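Local coordinates for response regulator FixJ (Bradyrhizobium japonicum, PDB 5XSO), which induces expression of nifA, needed for activation of nif and fix genes, and of fixK when activated by the oxygen-sensing kinase FixL, at residues Pro155-Val160 / Met192-Ala197; Leu168-Ile173 / Thr183-Arg188. All coordinates share one frame; numbering follows the deposited sequence. Where two conformers were deposited one is given.

Contact 1: residues Pro155-Val160 / Met192-Ala197. With FMT (formic acid), chain I.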
# COMPACT_ATOMS: atom_id res chain seq x y z
N PRO A 155 2.44 -16.44 -20.52
CA PRO A 155 1.14 -15.87 -20.90
C PRO A 155 0.05 -16.91 -20.98
O PRO A 155 -1.06 -16.65 -20.49
CB PRO A 155 1.43 -15.18 -22.27
CG PRO A 155 2.86 -14.80 -22.16
CD PRO A 155 3.50 -16.01 -21.48
N ARG A 156 0.30 -18.10 -21.55
CA ARG A 156 -0.78 -19.07 -21.65
C ARG A 156 -1.11 -19.61 -20.26
O ARG A 156 -2.25 -19.96 -19.97
CB ARG A 156 -0.36 -20.24 -22.51
CG ARG A 156 -0.29 -19.95 -24.05
CD ARG A 156 -1.44 -19.08 -24.55
NE ARG A 156 -1.45 -18.98 -26.01
CZ ARG A 156 -2.50 -18.56 -26.70
NH1 ARG A 156 -3.63 -18.19 -26.08
NH2 ARG A 156 -2.44 -18.53 -28.03
N GLU A 157 -0.08 -19.77 -19.43
CA GLU A 157 -0.34 -20.23 -18.06
C GLU A 157 -1.22 -19.25 -17.31
O GLU A 157 -2.10 -19.65 -16.54
CB GLU A 157 0.99 -20.44 -17.32
CG GLU A 157 1.66 -21.76 -17.76
CD GLU A 157 3.14 -21.74 -17.57
OE1 GLU A 157 3.77 -22.68 -18.07
OE2 GLU A 157 3.71 -20.84 -16.90
N ARG A 158 -0.98 -17.94 -17.53
CA ARG A 158 -1.81 -16.93 -16.88
C ARG A 158 -3.26 -17.05 -17.37
O ARG A 158 -4.20 -17.00 -16.57
CB ARG A 158 -1.20 -15.54 -17.12
CG ARG A 158 -2.05 -14.39 -16.69
CD ARG A 158 -2.04 -14.31 -15.15
NE ARG A 158 -2.79 -13.13 -14.73
CZ ARG A 158 -2.26 -11.94 -14.49
NH1 ARG A 158 -0.94 -11.74 -14.60
NH2 ARG A 158 -3.05 -10.93 -14.13
N GLN A 159 -3.45 -17.24 -18.69
CA GLN A 159 -4.79 -17.46 -19.22
C GLN A 159 -5.45 -18.70 -18.65
O GLN A 159 -6.65 -18.70 -18.37
CB GLN A 159 -4.75 -17.58 -20.76
CG GLN A 159 -4.47 -16.22 -21.41
CD GLN A 159 -4.28 -16.37 -22.92
OE1 GLN A 159 -3.95 -17.45 -23.41
NE2 GLN A 159 -4.53 -15.32 -23.66
N VAL A 160 -4.72 -19.80 -18.57
CA VAL A 160 -5.28 -21.03 -18.00
C VAL A 160 -5.66 -20.82 -16.53
O VAL A 160 -6.73 -21.24 -16.09
CB VAL A 160 -4.32 -22.22 -18.18
CG1 VAL A 160 -4.88 -23.47 -17.39
CG2 VAL A 160 -4.16 -22.59 -19.70
N MET A 192 -0.16 -24.86 -11.21
CA MET A 192 -0.21 -25.31 -9.82
C MET A 192 1.18 -25.34 -9.20
O MET A 192 1.36 -24.95 -8.03
CB MET A 192 -0.90 -26.68 -9.78
CG MET A 192 -2.29 -26.63 -10.48
SD MET A 192 -3.45 -25.41 -9.76
CE MET A 192 -3.95 -26.19 -8.26
N THR A 193 2.20 -25.79 -9.96
CA THR A 193 3.58 -25.85 -9.43
C THR A 193 4.16 -24.46 -9.18
O THR A 193 4.75 -24.20 -8.11
CB THR A 193 4.47 -26.65 -10.40
OG1 THR A 193 3.94 -27.96 -10.52
CG2 THR A 193 5.93 -26.77 -9.84
N LYS A 194 4.01 -23.54 -10.14
CA LYS A 194 4.59 -22.22 -10.00
C LYS A 194 3.89 -21.43 -8.91
O LYS A 194 4.53 -20.70 -8.15
CB LYS A 194 4.50 -21.47 -11.34
CG LYS A 194 5.50 -21.93 -12.40
CD LYS A 194 5.35 -21.08 -13.65
CE LYS A 194 6.44 -21.46 -14.72
NZ LYS A 194 6.32 -20.59 -15.96
N MET A 195 2.58 -21.62 -8.76
CA MET A 195 1.84 -20.94 -7.72
C MET A 195 1.92 -21.64 -6.36
O MET A 195 1.56 -21.03 -5.35
CB MET A 195 0.37 -20.78 -8.12
CG MET A 195 0.10 -19.89 -9.30
SD MET A 195 0.80 -18.21 -9.14
CE MET A 195 -0.10 -17.78 -7.67
N GLN A 196 2.41 -22.87 -6.34
CA GLN A 196 2.40 -23.72 -5.14
C GLN A 196 0.99 -23.85 -4.60
O GLN A 196 0.71 -23.63 -3.40
CB GLN A 196 3.38 -23.18 -4.09
CG GLN A 196 4.81 -23.44 -4.61
CD GLN A 196 5.17 -24.95 -4.61
OE1 GLN A 196 5.47 -25.51 -3.54
NE2 GLN A 196 5.17 -25.62 -5.82
N ALA A 197 0.04 -24.13 -5.50
CA ALA A 197 -1.36 -24.30 -5.13
C ALA A 197 -1.68 -25.79 -5.18
O ALA A 197 -1.29 -26.47 -6.14
CB ALA A 197 -2.29 -23.52 -6.09
C FMT I . 8.56 -20.31 -18.09
O1 FMT I . 8.47 -19.08 -18.05
O2 FMT I . 8.86 -21.03 -17.13
O HOH W 1 6.43 -22.86 -18.04

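Contact 2: residues Leu168-Ile173 / Thr183-Arg188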
# COMPACT_ATOMS: atom_id res chain seq x y z
N LEU A 168 -14.25 -22.28 -16.22
CA LEU A 168 -14.31 -22.94 -17.53
C LEU A 168 -13.80 -24.36 -17.47
O LEU A 168 -12.85 -24.69 -16.74
CB LEU A 168 -13.46 -22.17 -18.58
CG LEU A 168 -13.89 -20.74 -18.82
CD1 LEU A 168 -13.03 -20.17 -20.01
CD2 LEU A 168 -15.37 -20.59 -19.10
N SER A 169 -14.43 -25.21 -18.27
CA SER A 169 -13.91 -26.53 -18.56
C SER A 169 -12.62 -26.40 -19.36
O SER A 169 -12.36 -25.36 -19.98
CB SER A 169 -14.95 -27.36 -19.37
OG SER A 169 -15.14 -26.69 -20.65
N ASN A 170 -11.85 -27.50 -19.42
CA ASN A 170 -10.68 -27.51 -20.31
C ASN A 170 -11.05 -27.22 -21.76
O ASN A 170 -10.33 -26.52 -22.46
CB ASN A 170 -9.98 -28.85 -20.24
CG ASN A 170 -9.19 -29.05 -18.92
OD1 ASN A 170 -9.24 -28.22 -18.03
ND2 ASN A 170 -8.44 -30.16 -18.84
N LYS A 171 -12.17 -27.79 -22.24
CA LYS A 171 -12.58 -27.54 -23.62
C LYS A 171 -12.88 -26.08 -23.84
O LYS A 171 -12.51 -25.49 -24.88
CB LYS A 171 -13.82 -28.41 -23.90
CG LYS A 171 -14.48 -28.18 -25.27
CD LYS A 171 -15.33 -29.39 -25.66
CE LYS A 171 -16.48 -29.63 -24.69
NZ LYS A 171 -17.34 -30.75 -25.23
N LEU A 172 -13.51 -25.44 -22.87
CA LEU A 172 -13.80 -24.03 -23.03
C LEU A 172 -12.56 -23.16 -22.84
O LEU A 172 -12.48 -22.08 -23.47
CB LEU A 172 -14.91 -23.54 -22.09
CG LEU A 172 -16.33 -24.05 -22.41
CD1 LEU A 172 -17.25 -23.66 -21.29
CD2 LEU A 172 -16.80 -23.44 -23.73
N ILE A 173 -11.62 -23.56 -21.97
CA ILE A 173 -10.37 -22.79 -21.88
C ILE A 173 -9.66 -22.79 -23.24
O ILE A 173 -9.24 -21.74 -23.74
CB ILE A 173 -9.47 -23.35 -20.76
CG1 ILE A 173 -10.14 -23.09 -19.40
CG2 ILE A 173 -8.06 -22.59 -20.81
CD1 ILE A 173 -9.33 -23.74 -18.15
N THR A 183 -2.68 -29.20 -24.62
CA THR A 183 -1.75 -28.50 -23.72
C THR A 183 -2.43 -27.97 -22.47
O THR A 183 -1.73 -27.41 -21.61
CB THR A 183 -1.03 -27.33 -24.45
OG1 THR A 183 -1.99 -26.36 -24.90
CG2 THR A 183 -0.23 -27.84 -25.68
N ILE A 184 -3.76 -28.11 -22.32
CA ILE A 184 -4.42 -27.47 -21.18
C ILE A 184 -3.93 -28.07 -19.86
O ILE A 184 -3.62 -27.33 -18.90
CB ILE A 184 -5.95 -27.57 -21.31
CG1 ILE A 184 -6.45 -26.86 -22.61
CG2 ILE A 184 -6.64 -27.01 -19.97
CD1 ILE A 184 -6.18 -25.32 -22.67
N GLU A 185 -3.85 -29.38 -19.79
CA GLU A 185 -3.39 -29.98 -18.53
C GLU A 185 -1.91 -29.72 -18.31
O GLU A 185 -1.47 -29.72 -17.15
CB GLU A 185 -3.66 -31.48 -18.50
CG GLU A 185 -5.14 -31.80 -18.36
CD GLU A 185 -5.66 -31.55 -16.95
OE1 GLU A 185 -6.81 -31.15 -16.79
OE2 GLU A 185 -4.88 -31.75 -15.99
N VAL A 186 -1.12 -29.55 -19.38
CA VAL A 186 0.29 -29.18 -19.19
C VAL A 186 0.39 -27.82 -18.52
O VAL A 186 1.12 -27.65 -17.54
CB VAL A 186 1.04 -29.18 -20.53
CG1 VAL A 186 2.53 -28.67 -20.35
CG2 VAL A 186 0.93 -30.58 -21.19
N TYR A 187 -0.37 -26.85 -19.04
CA TYR A 187 -0.35 -25.54 -18.44
C TYR A 187 -0.94 -25.57 -17.04
O TYR A 187 -0.42 -24.87 -16.16
CB TYR A 187 -1.11 -24.54 -19.32
CG TYR A 187 -0.37 -24.24 -20.64
CD1 TYR A 187 1.02 -24.02 -20.66
CD2 TYR A 187 -1.07 -24.21 -21.84
CE1 TYR A 187 1.70 -23.69 -21.91
CE2 TYR A 187 -0.45 -23.92 -23.06
CZ TYR A 187 0.95 -23.66 -23.07
OH TYR A 187 1.57 -23.36 -24.25
N ARG A 188 -2.04 -26.32 -16.83
CA ARG A 188 -2.60 -26.40 -15.48
C ARG A 188 -1.51 -26.85 -14.49
O ARG A 188 -1.38 -26.31 -13.36
CB ARG A 188 -3.76 -27.40 -15.48
CG ARG A 188 -4.40 -27.51 -14.04
CD ARG A 188 -4.84 -28.94 -13.74
NE ARG A 188 -5.42 -29.01 -12.37
CZ ARG A 188 -6.71 -28.86 -12.11
NH1 ARG A 188 -7.60 -28.49 -13.07
NH2 ARG A 188 -7.12 -28.99 -10.82
O HOH W 2 -7.28 -28.42 -15.98

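Contact 1: residues Pro155-Val160 / Met192-Ala197
Lys194 reaches from the last turn of helix 184-195 to Glu157, in the first turn of helix 155-166. Both helices belong to the LuxR-type helix-turn-helix domain. A single salt bridge makes the direct contact, and just 73 Å² is buried between the segments. Lys194 CG is anti to the carbonyl carbon (chi1 -75°), and the chain is extended beyond it. CB and CG make no close approach to Glu157. Lys194 CD is the first atom to come near it, 3.6 Å from Glu157 OE2. CE lies near both Glu157 OE2 and formic acid O2. Lys194 NZ then closes on Glu157 OE2 at 2.8 Å and meets the syn lone pair, on the side of the other oxygen. The two side chains cross at about a right angle, and the ammonium group meets one carboxylate oxygen more closely than the other. Lys194 NZ also donates to the backbone O of Ser152, and Lys194 NZ to O2 of formic acid, a probable crystallisation additive, is a weak bond of 2.8 Å. With water 1, four acceptors surround three N-H bonds and cannot all be served fully at once, consistent with that weakness. Glu157 OE2 accepts two bonds, from Lys194 NZ and from the backbone N of Ser154. A negative charge near the start of one helix and a positive charge near the end of the other probably suit the helix dipoles. Beyond Lys194, helix 184-195 ends in a Schellman motif, with Gln196 as the C-prime residue at positive phi. Gln196 folds back, and its NE2 donates to Thr193 O at 2.7 Å. The second carboxylate oxygen is served by water: water 1 donates to Glu157 OE1 at 2.7 Å and accepts from Lys194 NZ at 3.1 Å.

Contact 2: residues Leu168-Ile173 / Thr183-Arg188
The Asn170 amide has the CG2 methyl of Ile184 over one face, with Asn170 CG and Ile184 CG2 3.4 Å apart. Its edge is polar. Asn170 ND2 donates to Glu185 OE1 at 2.8 Å, and this oxygen lies in the amide plane. The bond is fairly straight, at 162°, and uses the anti lone pair of OE1. The carboxylate is turned 43° from the amide. Glu185 bends at its second torsion (chi2 -75°), which brings its carboxylate nearer to Asn170. Water 2 joins the group: it donates to Asn170 OD1 at 2.8 Å and to Glu185 OE1, and accepts from Arg188 NH1 at the edge of the guanidinium. OE1 is thus held by two donors. If Asn170 were replaced by an alanine, Glu185 OE1 would probably lose its amide donor, keeping water 2 alone of the two, and the Ile184 CG2 methyl would lose the flat group lying on it. Deeper in, Ile173 CG2 packs on Ile184 CD1 at 3.8 Å. Ser169 is the N-cap of helix 170-177, its OG accepting from Leu172 N. The closest CA atoms are those of Asn170 and Ile184, 6.3 Å apart. The arrangement is that of a helix-turn-helix: the start of helix 170-177 packs against the start of helix 184-195, which in this family is the recognition helix.

Both contacts lie in the LuxR-type DNA-binding domain, with centres about 11 Å apart. They share helix 184-195: contact 2 uses its beginning and contact 1 its end. The other partners, helices 155-166 and 170-177, follow each other in the chain. The segments come in the order 155-160, 168-173, 183-188, 192-197, so contact 2 is nested inside the loop that contact 1 closes. Tyr187 joins the two, as its side chain packs against Arg156, Glu157 and Val160. Val160 also touches Ile173, its CG2 4.1 Å from Ile173 CG2. Together the contacts join helix 184-195, probably the recognition helix, to helices 170-177 and 155-166 of the same DNA-binding domain.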